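Local coordinates for uncharacterized ATP-binding protein MJECL15 (Methanocaldococcus jannaschii, PDB 3H92) that is of unknown function but probably binds ATP and carries a C-terminal domain of the helix-turn-helix class, at residues D45-P50 / L83-I88; Y33-E38 / R56-F61. All coordinates share one frame; numbering follows the deposited sequence.

Interaction 1: D45-P50 / L83-I88; sequences DNYELP and LVWNAI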
loop_
_atom_site.group_PDB
_atom_site.type_symbol
_atom_site.label_atom_id
_atom_site.label_comp_id
_atom_site.label_asym_id
_atom_site.label_seq_id
_atom_site.Cartn_x
_atom_site.Cartn_y
_atom_site.Cartn_z
ATOM N N ASP A 45 9.962 5.879 3.434
ATOM C CA ASP A 45 11.004 6.839 3.246
ATOM C C ASP A 45 10.492 8.013 2.498
ATOM O O ASP A 45 11.020 9.081 2.627
ATOM C CB ASP A 45 12.140 6.246 2.429
ATOM C CG ASP A 45 12.946 5.218 3.190
ATOM O OD1 ASP A 45 13.289 5.457 4.382
ATOM O OD2 ASP A 45 13.257 4.181 2.560
ATOM N N ASN A 46 9.514 7.790 1.655
ATOM C CA ASN A 46 8.992 8.848 0.813
ATOM C C ASN A 46 7.514 8.737 0.681
ATOM O O ASN A 46 7.050 7.798 0.046
ATOM C CB ASN A 46 9.550 8.698 -0.591
ATOM C CG ASN A 46 10.975 9.096 -0.678
ATOM O OD1 ASN A 46 11.288 10.273 -0.618
ATOM N ND2 ASN A 46 11.857 8.120 -0.810
ATOM N N TYR A 47 6.801 9.752 1.155
ATOM C CA TYR A 47 5.326 9.775 1.176
ATOM C C TYR A 47 4.664 9.715 -0.165
ATOM O O TYR A 47 3.627 9.110 -0.316
ATOM C CB TYR A 47 4.897 11.058 1.843
ATOM C CG TYR A 47 3.424 11.306 1.883
ATOM C CD1 TYR A 47 2.621 10.602 2.718
ATOM C CD2 TYR A 47 2.858 12.300 1.126
ATOM C CE1 TYR A 47 1.280 10.874 2.833
ATOM C CE2 TYR A 47 1.485 12.568 1.206
ATOM C CZ TYR A 47 0.724 11.835 2.072
ATOM O OH TYR A 47 -0.597 12.075 2.166
ATOM N N GLU A 48 5.223 10.423 -1.135
ATOM C CA GLU A 48 4.683 10.442 -2.491
ATOM C C GLU A 48 5.792 10.094 -3.440
ATOM O O GLU A 48 6.928 10.525 -3.254
ATOM C CB GLU A 48 4.200 11.847 -2.839
ATOM C CG GLU A 48 3.470 11.951 -4.178
ATOM C CD GLU A 48 2.926 13.370 -4.457
ATOM O OE1 GLU A 48 2.909 14.220 -3.500
ATOM O OE2 GLU A 48 2.522 13.617 -5.632
ATOM N N LEU A 49 5.473 9.331 -4.475
ATOM C CA LEU A 49 6.525 8.923 -5.357
ATOM C C LEU A 49 6.062 8.666 -6.758
ATOM O O LEU A 49 4.881 8.538 -7.002
ATOM C CB LEU A 49 7.298 7.726 -4.757
ATOM C CG LEU A 49 6.617 6.559 -4.121
ATOM C CD1 LEU A 49 6.062 5.719 -5.262
ATOM C CD2 LEU A 49 7.609 5.772 -3.213
ATOM N N PRO A 50 7.011 8.664 -7.713
ATOM C CA PRO A 50 6.598 8.393 -9.082
ATOM C C PRO A 50 5.886 7.059 -9.169
ATOM O O PRO A 50 6.274 6.113 -8.480
ATOM C CB PRO A 50 7.909 8.396 -9.856
ATOM C CG PRO A 50 8.845 9.286 -9.017
ATOM C CD PRO A 50 8.450 8.973 -7.595
ATOM N N LEU A 83 -3.597 7.990 7.974
ATOM C CA LEU A 83 -3.834 6.726 8.677
ATOM C C LEU A 83 -3.176 5.531 8.015
ATOM O O LEU A 83 -2.575 4.697 8.695
ATOM C CB LEU A 83 -5.336 6.443 8.701
ATOM C CG LEU A 83 -6.116 6.435 10.016
ATOM C CD1 LEU A 83 -7.431 7.217 9.956
ATOM C CD2 LEU A 83 -6.388 4.996 10.350
ATOM N N VAL A 84 -3.347 5.417 6.696
ATOM C CA VAL A 84 -2.728 4.334 5.942
ATOM C C VAL A 84 -1.226 4.521 6.047
ATOM O O VAL A 84 -0.443 3.584 6.353
ATOM C CB VAL A 84 -3.157 4.335 4.436
ATOM C CG1 VAL A 84 -2.314 3.366 3.647
ATOM C CG2 VAL A 84 -4.617 3.937 4.269
ATOM N N TRP A 85 -0.782 5.737 5.822
ATOM C CA TRP A 85 0.659 5.958 5.901
ATOM C C TRP A 85 1.236 5.587 7.248
ATOM O O TRP A 85 2.300 4.985 7.367
ATOM C CB TRP A 85 0.993 7.398 5.637
ATOM C CG TRP A 85 2.432 7.644 5.451
ATOM C CD1 TRP A 85 3.311 6.923 4.719
ATOM C CD2 TRP A 85 3.111 8.754 5.925
ATOM N NE1 TRP A 85 4.552 7.532 4.739
ATOM C CE2 TRP A 85 4.428 8.673 5.471
ATOM C CE3 TRP A 85 2.721 9.847 6.689
ATOM C CZ2 TRP A 85 5.367 9.617 5.779
ATOM C CZ3 TRP A 85 3.644 10.808 6.979
ATOM C CH2 TRP A 85 4.958 10.692 6.537
ATOM N N ASN A 86 0.523 5.903 8.289
ATOM C CA ASN A 86 1.049 5.549 9.571
ATOM C C ASN A 86 0.994 4.067 9.859
ATOM O O ASN A 86 1.804 3.598 10.628
ATOM C CB ASN A 86 0.355 6.329 10.640
ATOM C CG ASN A 86 0.694 7.822 10.584
ATOM O OD1 ASN A 86 -0.213 8.665 10.498
ATOM N ND2 ASN A 86 2.005 8.164 10.629
ATOM N N ALA A 87 0.046 3.334 9.265
ATOM C CA ALA A 87 -0.049 1.884 9.438
ATOM C C ALA A 87 1.127 1.218 8.724
ATOM O O ALA A 87 1.723 0.333 9.256
ATOM C CB ALA A 87 -1.340 1.377 8.910
ATOM N N ILE A 88 1.500 1.700 7.547
ATOM C CA ILE A 88 2.734 1.282 6.855
ATOM C C ILE A 88 4.002 1.469 7.686
ATOM O O ILE A 88 4.856 0.577 7.867
ATOM C CB ILE A 88 2.898 2.069 5.560
ATOM C CG1 ILE A 88 1.841 1.650 4.524
ATOM C CG2 ILE A 88 4.321 1.867 4.936
ATOM C CD1 ILE A 88 1.650 2.707 3.370
#

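Interaction 2: Y33-E38 / R56-F61; sequences YDEVLE and RKIRIF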
loop_
_atom_site.group_PDB
_atom_site.type_symbol
_atom_site.label_atom_id
_atom_site.label_comp_id
_atom_site.label_asym_id
_atom_site.label_seq_id
_atom_site.Cartn_x
_atom_site.Cartn_y
_atom_site.Cartn_z
ATOM N N TYR A 33 3.129 -11.495 -2.284
ATOM C CA TYR A 33 3.324 -10.899 -0.998
ATOM C C TYR A 33 4.634 -10.123 -0.795
ATOM O O TYR A 33 4.660 -8.985 -0.312
ATOM C CB TYR A 33 3.258 -12.014 0.022
ATOM C CG TYR A 33 3.440 -11.527 1.421
ATOM C CD1 TYR A 33 4.709 -11.376 1.962
ATOM C CD2 TYR A 33 2.342 -11.205 2.207
ATOM C CE1 TYR A 33 4.872 -10.927 3.276
ATOM C CE2 TYR A 33 2.490 -10.772 3.502
ATOM C CZ TYR A 33 3.757 -10.630 4.033
ATOM O OH TYR A 33 3.910 -10.192 5.331
ATOM N N ASP A 34 5.733 -10.760 -1.118
ATOM C CA ASP A 34 7.035 -10.172 -0.842
ATOM C C ASP A 34 7.300 -8.885 -1.693
ATOM O O ASP A 34 8.013 -7.987 -1.243
ATOM C CB ASP A 34 8.149 -11.268 -0.969
ATOM C CG ASP A 34 8.518 -11.947 0.413
ATOM O OD1 ASP A 34 8.085 -11.413 1.492
ATOM O OD2 ASP A 34 9.292 -12.969 0.397
ATOM N N GLU A 35 6.683 -8.817 -2.877
ATOM C CA GLU A 35 6.709 -7.659 -3.787
ATOM C C GLU A 35 5.751 -6.579 -3.345
ATOM O O GLU A 35 6.020 -5.404 -3.555
ATOM C CB GLU A 35 6.212 -8.042 -5.169
ATOM C CG GLU A 35 7.152 -8.789 -6.064
ATOM C CD GLU A 35 6.469 -9.092 -7.424
ATOM O OE1 GLU A 35 5.505 -9.936 -7.456
ATOM O OE2 GLU A 35 6.893 -8.482 -8.457
ATOM N N VAL A 36 4.602 -6.990 -2.809
ATOM C CA VAL A 36 3.731 -6.058 -2.113
ATOM C C VAL A 36 4.464 -5.432 -0.941
ATOM O O VAL A 36 4.435 -4.213 -0.845
ATOM C CB VAL A 36 2.377 -6.695 -1.699
ATOM C CG1 VAL A 36 1.587 -5.772 -0.770
ATOM C CG2 VAL A 36 1.577 -7.020 -2.948
ATOM N N LEU A 37 5.170 -6.215 -0.108
ATOM C CA LEU A 37 5.928 -5.620 1.033
ATOM C C LEU A 37 6.916 -4.630 0.531
ATOM O O LEU A 37 7.044 -3.545 1.099
ATOM C CB LEU A 37 6.732 -6.595 1.904
ATOM C CG LEU A 37 6.137 -7.411 3.050
ATOM C CD1 LEU A 37 7.283 -8.161 3.818
ATOM C CD2 LEU A 37 5.223 -6.591 3.996
ATOM N N GLU A 38 7.669 -5.025 -0.492
ATOM C CA GLU A 38 8.760 -4.176 -0.970
ATOM C C GLU A 38 8.194 -2.883 -1.546
ATOM O O GLU A 38 8.686 -1.801 -1.209
ATOM C CB GLU A 38 9.707 -4.895 -1.935
ATOM C CG GLU A 38 10.771 -5.784 -1.213
ATOM C CD GLU A 38 11.365 -5.129 0.098
ATOM O OE1 GLU A 38 11.980 -4.034 -0.007
ATOM O OE2 GLU A 38 11.175 -5.691 1.233
ATOM N N ARG A 56 3.233 -2.322 -12.126
ATOM C CA ARG A 56 1.862 -1.996 -12.496
ATOM C C ARG A 56 0.853 -2.887 -11.801
ATOM O O ARG A 56 -0.078 -2.408 -11.176
ATOM C CB ARG A 56 1.718 -2.126 -14.012
ATOM C CG ARG A 56 0.311 -2.110 -14.564
ATOM C CD ARG A 56 0.192 -3.063 -15.825
ATOM N NE ARG A 56 0.784 -4.400 -15.602
ATOM C CZ ARG A 56 0.805 -5.399 -16.491
ATOM N NH1 ARG A 56 0.257 -5.258 -17.697
ATOM N NH2 ARG A 56 1.386 -6.562 -16.173
ATOM N N LYS A 57 1.032 -4.194 -11.905
ATOM C CA LYS A 57 0.067 -5.097 -11.345
ATOM C C LYS A 57 -0.138 -4.735 -9.869
ATOM O O LYS A 57 -1.255 -4.755 -9.356
ATOM C CB LYS A 57 0.562 -6.532 -11.468
ATOM C CG LYS A 57 0.053 -7.330 -12.670
ATOM C CD LYS A 57 0.352 -8.896 -12.525
ATOM C CE LYS A 57 0.613 -9.597 -13.928
ATOM N NZ LYS A 57 1.132 -11.027 -13.893
ATOM N N ILE A 58 0.950 -4.394 -9.188
ATOM C CA ILE A 58 0.917 -4.164 -7.756
ATOM C C ILE A 58 0.262 -2.848 -7.501
ATOM O O ILE A 58 -0.604 -2.765 -6.635
ATOM C CB ILE A 58 2.312 -4.231 -7.147
ATOM C CG1 ILE A 58 2.838 -5.654 -7.321
ATOM C CG2 ILE A 58 2.312 -3.918 -5.689
ATOM C CD1 ILE A 58 3.950 -5.977 -6.348
ATOM N N ARG A 59 0.631 -1.822 -8.255
ATOM C CA ARG A 59 -0.022 -0.526 -8.061
ATOM C C ARG A 59 -1.507 -0.627 -8.282
ATOM O O ARG A 59 -2.278 -0.095 -7.514
ATOM C CB ARG A 59 0.557 0.614 -8.935
ATOM C CG ARG A 59 -0.094 0.768 -10.295
ATOM C CD ARG A 59 0.188 2.062 -10.928
ATOM N NE ARG A 59 0.610 1.903 -12.313
ATOM C CZ ARG A 59 1.888 1.844 -12.734
ATOM N NH1 ARG A 59 2.103 1.749 -14.036
ATOM N NH2 ARG A 59 2.963 1.867 -11.902
ATOM N N ILE A 60 -1.897 -1.296 -9.345
ATOM C CA ILE A 60 -3.273 -1.435 -9.655
ATOM C C ILE A 60 -4.028 -2.056 -8.484
ATOM O O ILE A 60 -5.088 -1.592 -8.079
ATOM C CB ILE A 60 -3.412 -2.308 -10.889
ATOM C CG1 ILE A 60 -3.120 -1.497 -12.133
ATOM C CG2 ILE A 60 -4.811 -2.838 -11.018
ATOM C CD1 ILE A 60 -3.327 -2.301 -13.412
ATOM N N PHE A 61 -3.438 -3.088 -7.906
ATOM C CA PHE A 61 -4.027 -3.796 -6.786
ATOM C C PHE A 61 -4.167 -2.948 -5.531
ATOM O O PHE A 61 -5.198 -2.886 -4.877
ATOM C CB PHE A 61 -3.160 -5.030 -6.507
ATOM C CG PHE A 61 -3.582 -5.795 -5.306
ATOM C CD1 PHE A 61 -4.680 -6.631 -5.364
ATOM C CD2 PHE A 61 -2.916 -5.628 -4.085
ATOM C CE1 PHE A 61 -5.111 -7.334 -4.234
ATOM C CE2 PHE A 61 -3.345 -6.291 -2.959
ATOM C CZ PHE A 61 -4.443 -7.146 -3.028
#

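Interaction 1: D45-P50 / L83-I88
Tyr47 drives one edge of its ring into a face of the indole of Trp85. The stack is T-shaped. The planes stand at 71°, and the phenol centroid lies 5.0 Å from that of the six-membered indole ring. One corner of the phenol does most of the touching. Tyr47 CD1 lies 3.7 Å from Trp85 CD2, with Trp85 CE2 almost as near at 3.8 Å. Tyr47 CD1 therefore sits over the bond shared by the two indole rings. The neighbouring Tyr47 CE1 is less close, 4.2 Å from Trp85 CD2, so the edge comes in tilted. No hydrogen bond joins the two segments. The 122 Å² buried between them comes almost entirely from these two residues, in nearly equal shares.

The contact joins the last helix to the connection between helix 33-45 and strand 49-50. That short strand edges a three-stranded antiparallel sheet, and the hairpin 68-79 supplies the other two strands. Helices followed by a hairpin, with a short strand completing the sheet, are consistent with a winged-helix-like member of the helix-turn-helix group.

Trp85 stands on helix 82-91. Its CG is anti to the backbone N (chi1 -169°), which carries the indole out from the helix to the turn at Tyr47. The backbones stay well apart, with 7.7 Å between Tyr47 CA and Trp85 CA. Trp85 NE1 gives a hydrogen bond to Phe43 O, near the end of helix 33-45. This bond helps to fix the rotation of the indole. Lys89, one helical turn on, adds a cation-pi contact with Trp85. Pro79, at the end of the hairpin, touches the side chains of both Tyr47 and Trp85.

Interaction 2: Y33-E38 / R56-F61
Ile58 reaches across from helix 56-64 and lays its side chain against Glu35 and Val36 of helix 33-45. Its two branches divide the work. The longer branch ends in CD1 and presses on the backbone of the opposite helix. Ile58 CD1 lies 3.5 Å from Glu35 O and 3.7 Å from Val36 N. It also comes 3.3 Å from Glu35 CB, a very short approach for two carbons, and its exact value is doubtful. The torsions account for this reach: CG1 is anti to the carbonyl carbon (chi1 -64°) and the branch then runs on nearly extended (chi2 -159°). The shorter branch meets the next residue, methyl to methyl, with Ile58 CG2 4.2 Å from Val36 CG2. Of the Glu35 side chain, CB makes the close approach. Its carboxylate carbon is more distant, with Glu35 CD 4.1 Å from Ile58 CD1.

Three residues further on, Phe61 again turns toward helix 33-45. It does not quite touch: its side chain stays 4.8 Å from the nearest atom of segment 33-38. Even so, it takes a small share of the 171 Å² buried between the segments.

There is no hydrogen bond or salt bridge across the contact. It is apolar packing between two helices, with Ile58 CA and Val36 CA 6.6 Å apart. The Glu35 side chain also touches Lys55, just before helix 56-64. On the inner side both helices meet helix 8-27: Val36 packs on Val24, and Phe61 packs on Leu20 and Val24. Ile31, in the connection after helix 8-27, touches Val36 and Phe61. Helices 8-27, 33-45 and 56-64 thus pack together as a helical core, consistent with the helix-turn-helix group. Helices 33-45 and 56-64 are joined in the chain through strand 49-50 at the edge of the small sheet.

How the interactions relate
Interactions 1 and 2 lie on opposite sides of the centre of this small chain. Their centres are 14 Å apart and their nearest atoms about 6 Å apart, so they do not touch. Their segments alternate along the chain: 33-38, 45-50, 56-61, then 83-88. Helix 33-45 links them, since it holds segment 33-38 and runs on to segment 45-50. Strand 49-50 then leads to helix 56-64. Interaction 2 lies in the buried helical packing, whereas interaction 1 lies at the surface. Interaction 2 joins two helices close in the chain. Interaction 1 joins the last helix to the loop that leads into strand 49-50, all within one domain probably of the helix-turn-helix class.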